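Local coordinates for putative branched-chain amino acid transport system substrate-binding protein (Rhodopseudomonas palustris, PDB 3TX6) that probably captures lignin-derived aromatic acids such as p-coumaric acid in the periplasm and hands them to an ABC transporter for import, at residues K136-I141 and L164-E169; D192-G197 and R213-L218. All blocks are in the same frame, centred on the assembly; numbering follows the deposited sequence.

Interaction 1. Residues K136-I141 and L164-E169; sequences KTVGYI and LKIVAE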
ATOM      1  N   LYS A 136     -17.392 -13.295  17.029  1.00 24.62           N
ATOM      2  CA  LYS A 136     -18.722 -13.322  16.388  1.00 23.08           C
ATOM      3  C   LYS A 136     -19.191 -11.927  15.992  1.00 21.85           C
ATOM      4  O   LYS A 136     -19.717 -11.728  14.908  1.00 28.12           O
ATOM      5  CB  LYS A 136     -19.755 -13.963  17.311  1.00 27.52           C
ATOM      6  CG  LYS A 136     -19.402 -15.398  17.702  1.00 29.70           C
ATOM      7  CD  LYS A 136     -20.345 -16.006  18.757  1.00 36.50           C
ATOM      8  CE  LYS A 136     -19.860 -17.394  19.178  1.00 34.16           C
ATOM      9  NZ  LYS A 136     -19.152 -17.402  20.477  1.00 42.87           N
ATOM     10  N   THR A 137     -19.007 -10.963  16.887  1.00 24.04           N
ATOM     11  CA  THR A 137     -19.447  -9.587  16.653  1.00 22.38           C
ATOM     12  C   THR A 137     -18.215  -8.722  16.366  1.00 22.66           C
ATOM     13  O   THR A 137     -17.122  -8.977  16.941  1.00 23.03           O
ATOM     14  CB  THR A 137     -20.238  -9.020  17.826  1.00 24.40           C
ATOM     15  OG1 THR A 137     -19.432  -9.113  19.034  1.00 26.72           O
ATOM     16  CG2 THR A 137     -21.563  -9.806  17.967  1.00 28.11           C
ATOM     17  N   VAL A 138     -18.392  -7.713  15.514  1.00 21.38           N
ATOM     18  CA  VAL A 138     -17.272  -6.882  15.094  1.00 19.84           C
ATOM     19  C   VAL A 138     -17.749  -5.421  15.005  1.00 20.41           C
ATOM     20  O   VAL A 138     -18.886  -5.127  14.615  1.00 24.65           O
ATOM     21  CB  VAL A 138     -16.662  -7.342  13.745  1.00 21.98           C
ATOM     22  CG1 VAL A 138     -17.672  -7.130  12.621  1.00 27.74           C
ATOM     23  CG2 VAL A 138     -15.343  -6.586  13.447  1.00 26.90           C
ATOM     24  N   GLY A 139     -16.908  -4.516  15.464  1.00 21.06           N
ATOM     25  CA  GLY A 139     -17.171  -3.095  15.233  1.00 21.27           C
ATOM     26  C   GLY A 139     -16.095  -2.544  14.288  1.00 20.52           C
ATOM     27  O   GLY A 139     -15.032  -3.123  14.141  1.00 22.79           O
ATOM     28  N   TYR A 140     -16.421  -1.455  13.631  1.00 23.29           N
ATOM     29  CA  TYR A 140     -15.512  -0.752  12.683  1.00 22.50           C
ATOM     30  C   TYR A 140     -15.355   0.694  13.052  1.00 24.21           C
ATOM     31  O   TYR A 140     -16.341   1.371  13.386  1.00 25.32           O
ATOM     32  CB  TYR A 140     -16.123  -0.776  11.300  1.00 23.20           C
ATOM     33  CG  TYR A 140     -15.244  -0.140  10.223  1.00 19.02           C
ATOM     34  CD1 TYR A 140     -14.076  -0.762   9.802  1.00 17.75           C
ATOM     35  CD2 TYR A 140     -15.600   1.073   9.603  1.00 20.23           C
ATOM     36  CE1 TYR A 140     -13.280  -0.191   8.798  1.00 19.22           C
ATOM     37  CE2 TYR A 140     -14.782   1.666   8.652  1.00 22.21           C
ATOM     38  CZ  TYR A 140     -13.644   1.006   8.218  1.00 18.34           C
ATOM     39  OH  TYR A 140     -12.817   1.529   7.258  1.00 21.18           O
ATOM     40  N   ILE A 141     -14.101   1.142  12.967  1.00 25.08           N
ATOM     41  CA  ILE A 141     -13.715   2.537  13.066  1.00 22.83           C
ATOM     42  C   ILE A 141     -12.712   2.782  11.952  1.00 19.61           C
ATOM     43  O   ILE A 141     -11.654   2.153  11.912  1.00 23.34           O
ATOM     44  CB  ILE A 141     -13.159   2.953  14.469  1.00 18.61           C
ATOM     45  CG1 ILE A 141     -12.977   4.459  14.460  1.00 24.98           C
ATOM     46  CG2 ILE A 141     -11.922   2.156  14.907  1.00 23.49           C
ATOM     47  CD1 ILE A 141     -12.737   5.132  15.804  1.00 29.92           C
ATOM     48  N   LEU A 164     -19.373 -12.951  10.508  1.00 21.61           N
ATOM     49  CA  LEU A 164     -19.192 -11.790  11.365  1.00 18.94           C
ATOM     50  C   LEU A 164     -20.491 -10.980  11.336  1.00 21.35           C
ATOM     51  O   LEU A 164     -21.136 -10.839  10.301  1.00 25.96           O
ATOM     52  CB  LEU A 164     -17.987 -10.955  10.887  1.00 22.13           C
ATOM     53  CG  LEU A 164     -16.619 -11.619  10.911  1.00 21.49           C
ATOM     54  CD1 LEU A 164     -15.630 -10.758  10.129  1.00 23.17           C
ATOM     55  CD2 LEU A 164     -16.142 -11.797  12.366  1.00 23.42           C
ATOM     56  N   LYS A 165     -20.892 -10.471  12.495  1.00 22.02           N
ATOM     57  CA  LYS A 165     -22.034  -9.562  12.610  1.00 23.21           C
ATOM     58  C   LYS A 165     -21.496  -8.194  12.978  1.00 22.93           C
ATOM     59  O   LYS A 165     -20.842  -8.038  14.009  1.00 23.93           O
ATOM     60  CB  LYS A 165     -23.012 -10.032  13.699  1.00 28.54           C
ATOM     61  CG  LYS A 165     -24.314  -9.221  13.782  1.00 30.93           C
ATOM     62  CD  LYS A 165     -25.203  -9.664  14.956  1.00 36.98           C
ATOM     63  CE  LYS A 165     -26.416  -8.749  15.161  1.00 46.02           C
ATOM     64  NZ  LYS A 165     -26.793  -8.670  16.598  1.00 52.73           N
ATOM     65  N   ILE A 166     -21.769  -7.207  12.133  1.00 24.17           N
ATOM     66  CA  ILE A 166     -21.334  -5.843  12.408  1.00 24.61           C
ATOM     67  C   ILE A 166     -22.314  -5.168  13.349  1.00 23.86           C
ATOM     68  O   ILE A 166     -23.493  -5.013  13.022  1.00 28.38           O
ATOM     69  CB  ILE A 166     -21.237  -5.011  11.137  1.00 24.50           C
ATOM     70  CG1 ILE A 166     -20.209  -5.624  10.181  1.00 27.27           C
ATOM     71  CG2 ILE A 166     -20.828  -3.583  11.477  1.00 26.38           C
ATOM     72  CD1 ILE A 166     -20.292  -5.010   8.796  1.00 29.39           C
ATOM     73  N   VAL A 167     -21.826  -4.811  14.531  1.00 24.46           N
ATOM     74  CA  VAL A 167     -22.679  -4.226  15.566  1.00 25.35           C
ATOM     75  C   VAL A 167     -22.446  -2.746  15.802  1.00 26.57           C
ATOM     76  O   VAL A 167     -23.158  -2.102  16.595  1.00 29.79           O
ATOM     77  CB  VAL A 167     -22.581  -5.019  16.894  1.00 28.55           C
ATOM     78  CG1 VAL A 167     -22.987  -6.467  16.652  1.00 32.31           C
ATOM     79  CG2 VAL A 167     -21.176  -4.923  17.517  1.00 30.90           C
ATOM     80  N   ALA A 168     -21.474  -2.186  15.087  1.00 26.84           N
ATOM     81  CA  ALA A 168     -21.161  -0.796  15.226  1.00 31.74           C
ATOM     82  C   ALA A 168     -20.250  -0.349  14.090  1.00 26.69           C
ATOM     83  O   ALA A 168     -19.282  -1.061  13.731  1.00 26.72           O
ATOM     84  CB  ALA A 168     -20.486  -0.522  16.589  1.00 32.24           C
ATOM     85  N   GLU A 169     -20.523   0.859  13.591  1.00 28.24           N
ATOM     86  CA  GLU A 169     -19.736   1.481  12.528  1.00 26.59           C
ATOM     87  C   GLU A 169     -19.528   2.948  12.860  1.00 30.78           C
ATOM     88  O   GLU A 169     -20.506   3.699  12.942  1.00 34.50           O
ATOM     89  CB  GLU A 169     -20.436   1.388  11.178  1.00 29.56           C
ATOM     90  CG  GLU A 169     -19.626   2.055  10.054  1.00 26.72           C
ATOM     91  CD  GLU A 169     -20.462   2.548   8.863  1.00 33.33           C
ATOM     92  OE1 GLU A 169     -21.695   2.371   8.866  1.00 35.49           O
ATOM     93  OE2 GLU A 169     -19.874   3.151   7.932  1.00 29.35           O
TER
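Strand T137-I141 runs parallel to strand K165-E169, with axes 4.6 Å apart at closest and N-to-C directions differing by 41°. The ladder opens with K165 N on K136 O (3.0 Å), and V138 then bonds the other strand through both its N and its O: its N reaches K165 O at 2.9 Å and its O receives V167 N at 3.0 Å. The next rung skips a residue, since Y140 N bonds A168 O (2.9 Å) and V138 pairs with I166 but Y140 with E169. V167 and A168 together face the single residue G139, a beta bulge, and V167's psi of -3° departs from an extended strand. V138 and I166 lie side by side and point the same way, CG1 against CG1 at 3.8 Å; the V138 chi1 of 66°, which sets CG1 between backbone N and carbonyl carbon, aims that methyl at the second strand. Farther on, E169 CG comes to the edge of the Y140 ring at CD2 (4.2 Å), while its carboxylate is salt-bridged to R171. Turned from that row, T137 CG2 meets V167 CG1 obliquely, and T137 OG1 is bonded to D192 N. Strand 165-172 is an outermost strand of its sheet; helix 146-161, the middle of this beta-alpha-beta unit, packs on V138, Y140 and E169 through L155, W151 and F152, and A168 touches L186 of helix 180-189.

Interaction 2. Residues D192-G197 and R213-L218; sequences DAILVG and RGYKGL
Y215 holds CG opposite its backbone N (chi1 -175°), which extends the ring toward D192-I194, and I194, with chi1 at -70°, carries CG1 beside its own N and CD1 out to meet it. The methyl sits nearly on the ring normal, CD1 lying 3.6 Å from the Y215 centroid and 12° off axis, a CH-pi contact over the face. G217 N lies over the centre of the opposite face, 3.5 Å above the plane, so the ring is sandwiched, with L218 O at its edge. Y215 OH bonds P191 O; A193 N also lies close to the Y215 hydroxyl, but at a poor angle for a bond. An alanine here is likely to leave I194 CD1 without its aromatic surface and P191 O without this hydroxyl partner. The turn belongs to a beta-alpha-beta crossover: helix 200-213 ends in a Schellman motif at G214, and the chain then enters strand 218-221 parallel to strand 193-197. There I194 N bonds L218 O at 3.0 Å, whereas L218 N to D192 O is weak at 3.3 Å. A side chain at G217 would run into both D192 O and Y215 OH. R211 NH2 bonds the carbonyls of Y215 and G217, tying the turn back to the helix.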
ATOM      1  N   ASP A 192     -16.872  -8.408  19.956  1.00 26.51           N
ATOM      2  CA  ASP A 192     -15.753  -9.324  20.199  1.00 26.47           C
ATOM      3  C   ASP A 192     -14.414  -8.824  19.618  1.00 29.43           C
ATOM      4  O   ASP A 192     -13.332  -9.148  20.167  1.00 28.41           O
ATOM      5  CB  ASP A 192     -16.063 -10.702  19.629  1.00 25.53           C
ATOM      6  CG  ASP A 192     -17.264 -11.337  20.257  1.00 28.20           C
ATOM      7  OD1 ASP A 192     -17.602 -11.000  21.431  1.00 36.04           O
ATOM      8  OD2 ASP A 192     -17.858 -12.202  19.558  1.00 27.47           O
ATOM      9  N   ALA A 193     -14.474  -8.088  18.501  1.00 25.63           N
ATOM     10  CA  ALA A 193     -13.273  -7.577  17.820  1.00 22.77           C
ATOM     11  C   ALA A 193     -13.605  -6.204  17.214  1.00 21.77           C
ATOM     12  O   ALA A 193     -14.767  -5.872  16.969  1.00 22.70           O
ATOM     13  CB  ALA A 193     -12.763  -8.550  16.759  1.00 23.95           C
ATOM     14  N   ILE A 194     -12.596  -5.354  17.025  1.00 23.34           N
ATOM     15  CA  ILE A 194     -12.808  -4.118  16.271  1.00 24.85           C
ATOM     16  C   ILE A 194     -11.765  -4.049  15.162  1.00 25.75           C
ATOM     17  O   ILE A 194     -10.614  -4.398  15.379  1.00 22.60           O
ATOM     18  CB  ILE A 194     -12.703  -2.871  17.153  1.00 25.74           C
ATOM     19  CG1 ILE A 194     -13.900  -2.797  18.103  1.00 23.27           C
ATOM     20  CG2 ILE A 194     -12.660  -1.578  16.322  1.00 26.06           C
ATOM     21  CD1 ILE A 194     -13.720  -1.856  19.265  1.00 25.93           C
ATOM     22  N   LEU A 195     -12.213  -3.639  13.977  1.00 22.33           N
ATOM     23  CA  LEU A 195     -11.358  -3.435  12.805  1.00 19.10           C
ATOM     24  C   LEU A 195     -11.146  -1.945  12.682  1.00 21.11           C
ATOM     25  O   LEU A 195     -12.112  -1.157  12.626  1.00 20.21           O
ATOM     26  CB  LEU A 195     -11.964  -3.963  11.486  1.00 19.03           C
ATOM     27  CG  LEU A 195     -11.183  -3.608  10.203  1.00 18.29           C
ATOM     28  CD1 LEU A 195      -9.828  -4.321  10.241  1.00 22.89           C
ATOM     29  CD2 LEU A 195     -12.048  -4.051   8.993  1.00 20.01           C
ATOM     30  N   VAL A 196      -9.879  -1.564  12.603  1.00 23.10           N
ATOM     31  CA  VAL A 196      -9.535  -0.148  12.425  1.00 20.43           C
ATOM     32  C   VAL A 196      -9.149   0.046  10.959  1.00 19.51           C
ATOM     33  O   VAL A 196      -8.230  -0.612  10.508  1.00 21.55           O
ATOM     34  CB  VAL A 196      -8.366   0.262  13.341  1.00 21.74           C
ATOM     35  CG1 VAL A 196      -7.969   1.689  13.075  1.00 24.30           C
ATOM     36  CG2 VAL A 196      -8.710   0.044  14.818  1.00 24.24           C
ATOM     37  N   GLY A 197      -9.868   0.927  10.234  1.00 19.42           N
ATOM     38  CA  GLY A 197      -9.624   1.256   8.787  1.00 23.72           C
ATOM     39  C   GLY A 197      -8.944   2.618   8.616  1.00 21.40           C
ATOM     40  O   GLY A 197      -9.563   3.647   8.325  1.00 21.68           O
ATOM     41  N   ARG A 213      -9.593   2.928  27.189  1.00 31.12           N
ATOM     42  CA  ARG A 213     -11.038   2.979  27.593  1.00 34.90           C
ATOM     43  C   ARG A 213     -11.510   1.657  28.153  1.00 28.94           C
ATOM     44  O   ARG A 213     -12.623   1.544  28.671  1.00 48.71           O
ATOM     45  CB  ARG A 213     -11.891   3.333  26.379  1.00 35.47           C
ATOM     46  CG  ARG A 213     -13.410   3.326  26.550  1.00 44.07           C
ATOM     47  CD  ARG A 213     -13.897   4.641  27.109  1.00 43.47           C
ATOM     48  NE  ARG A 213     -15.252   4.534  27.646  1.00 61.34           N
ATOM     49  CZ  ARG A 213     -15.881   5.488  28.342  1.00 49.63           C
ATOM     50  NH1 ARG A 213     -15.279   6.656  28.601  1.00 67.25           N
ATOM     51  NH2 ARG A 213     -17.131   5.281  28.785  1.00 54.08           N
ATOM     52  N   GLY A 214     -10.672   0.641  28.025  1.00 32.04           N
ATOM     53  CA  GLY A 214     -10.960  -0.636  28.628  1.00 33.29           C
ATOM     54  C   GLY A 214     -11.545  -1.627  27.655  1.00 35.27           C
ATOM     55  O   GLY A 214     -12.118  -2.603  28.107  1.00 39.07           O
ATOM     56  N   TYR A 215     -11.351  -1.426  26.334  1.00 36.75           N
ATOM     57  CA  TYR A 215     -11.727  -2.433  25.386  1.00 33.31           C
ATOM     58  C   TYR A 215     -10.804  -3.680  25.546  1.00 30.13           C
ATOM     59  O   TYR A 215      -9.567  -3.542  25.578  1.00 32.44           O
ATOM     60  CB  TYR A 215     -11.672  -1.873  23.952  1.00 29.14           C
ATOM     61  CG  TYR A 215     -12.188  -2.874  22.956  1.00 30.31           C
ATOM     62  CD1 TYR A 215     -13.520  -3.334  23.030  1.00 31.52           C
ATOM     63  CD2 TYR A 215     -11.339  -3.447  22.022  1.00 29.36           C
ATOM     64  CE1 TYR A 215     -13.985  -4.290  22.156  1.00 29.64           C
ATOM     65  CE2 TYR A 215     -11.802  -4.405  21.127  1.00 24.49           C
ATOM     66  CZ  TYR A 215     -13.132  -4.815  21.201  1.00 24.49           C
ATOM     67  OH  TYR A 215     -13.557  -5.777  20.330  1.00 24.80           O
ATOM     68  N   LYS A 216     -11.405  -4.876  25.634  1.00 29.11           N
ATOM     69  CA  LYS A 216     -10.656  -6.120  25.866  1.00 30.01           C
ATOM     70  C   LYS A 216     -10.608  -7.067  24.708  1.00 27.94           C
ATOM     71  O   LYS A 216      -9.855  -8.061  24.727  1.00 37.18           O
ATOM     72  CB  LYS A 216     -11.210  -6.888  27.076  1.00 38.60           C
ATOM     73  CG  LYS A 216     -10.643  -6.465  28.425  1.00 52.30           C
ATOM     74  CD  LYS A 216     -11.088  -5.055  28.773  1.00 52.62           C
ATOM     75  CE  LYS A 216     -11.414  -4.870  30.253  1.00 53.62           C
ATOM     76  NZ  LYS A 216     -12.354  -3.744  30.434  1.00 44.89           N
ATOM     77  N   GLY A 217     -11.402  -6.772  23.684  1.00 25.93           N
ATOM     78  CA  GLY A 217     -11.460  -7.626  22.502  1.00 30.13           C
ATOM     79  C   GLY A 217     -10.227  -7.542  21.640  1.00 23.05           C
ATOM     80  O   GLY A 217      -9.323  -6.712  21.885  1.00 28.40           O
ATOM     81  N   LEU A 218     -10.174  -8.451  20.657  1.00 25.71           N
ATOM     82  CA  LEU A 218      -9.119  -8.420  19.668  1.00 20.09           C
ATOM     83  C   LEU A 218      -9.239  -7.157  18.799  1.00 23.22           C
ATOM     84  O   LEU A 218     -10.341  -6.757  18.418  1.00 26.39           O
ATOM     85  CB  LEU A 218      -9.075  -9.706  18.825  1.00 23.14           C
ATOM     86  CG  LEU A 218      -8.695 -11.032  19.526  1.00 22.28           C
ATOM     87  CD1 LEU A 218      -8.692 -12.221  18.559  1.00 28.36           C
ATOM     88  CD2 LEU A 218      -7.323 -10.889  20.205  1.00 28.19           C
TER

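In the fold
Interaction 1 precedes interaction 2 along the chain, their centres about 10 Å apart in one sheet. Four neighbouring strands run 165-172, 137-143, 193-197, 218-221: interaction 1 joins the first two, interaction 2 the last two, at the start of 218-221. Strands 137-143 and 193-197, one from each, are joined by backbone bonds such as G139 with L195; K136 N to D192 OD2 (2.8 Å) and probably I141 O to G197 N (2.7 Å) add to these near the ends. Such successive parallel beta-alpha-beta connections build a lobe of a periplasmic binding protein. The Y140 side chain lies about 10 Å from the bound 3-(4-hydroxy-phenyl)pyruvic acid, so interaction 1 is near the pocket but does not itself reach the ligand.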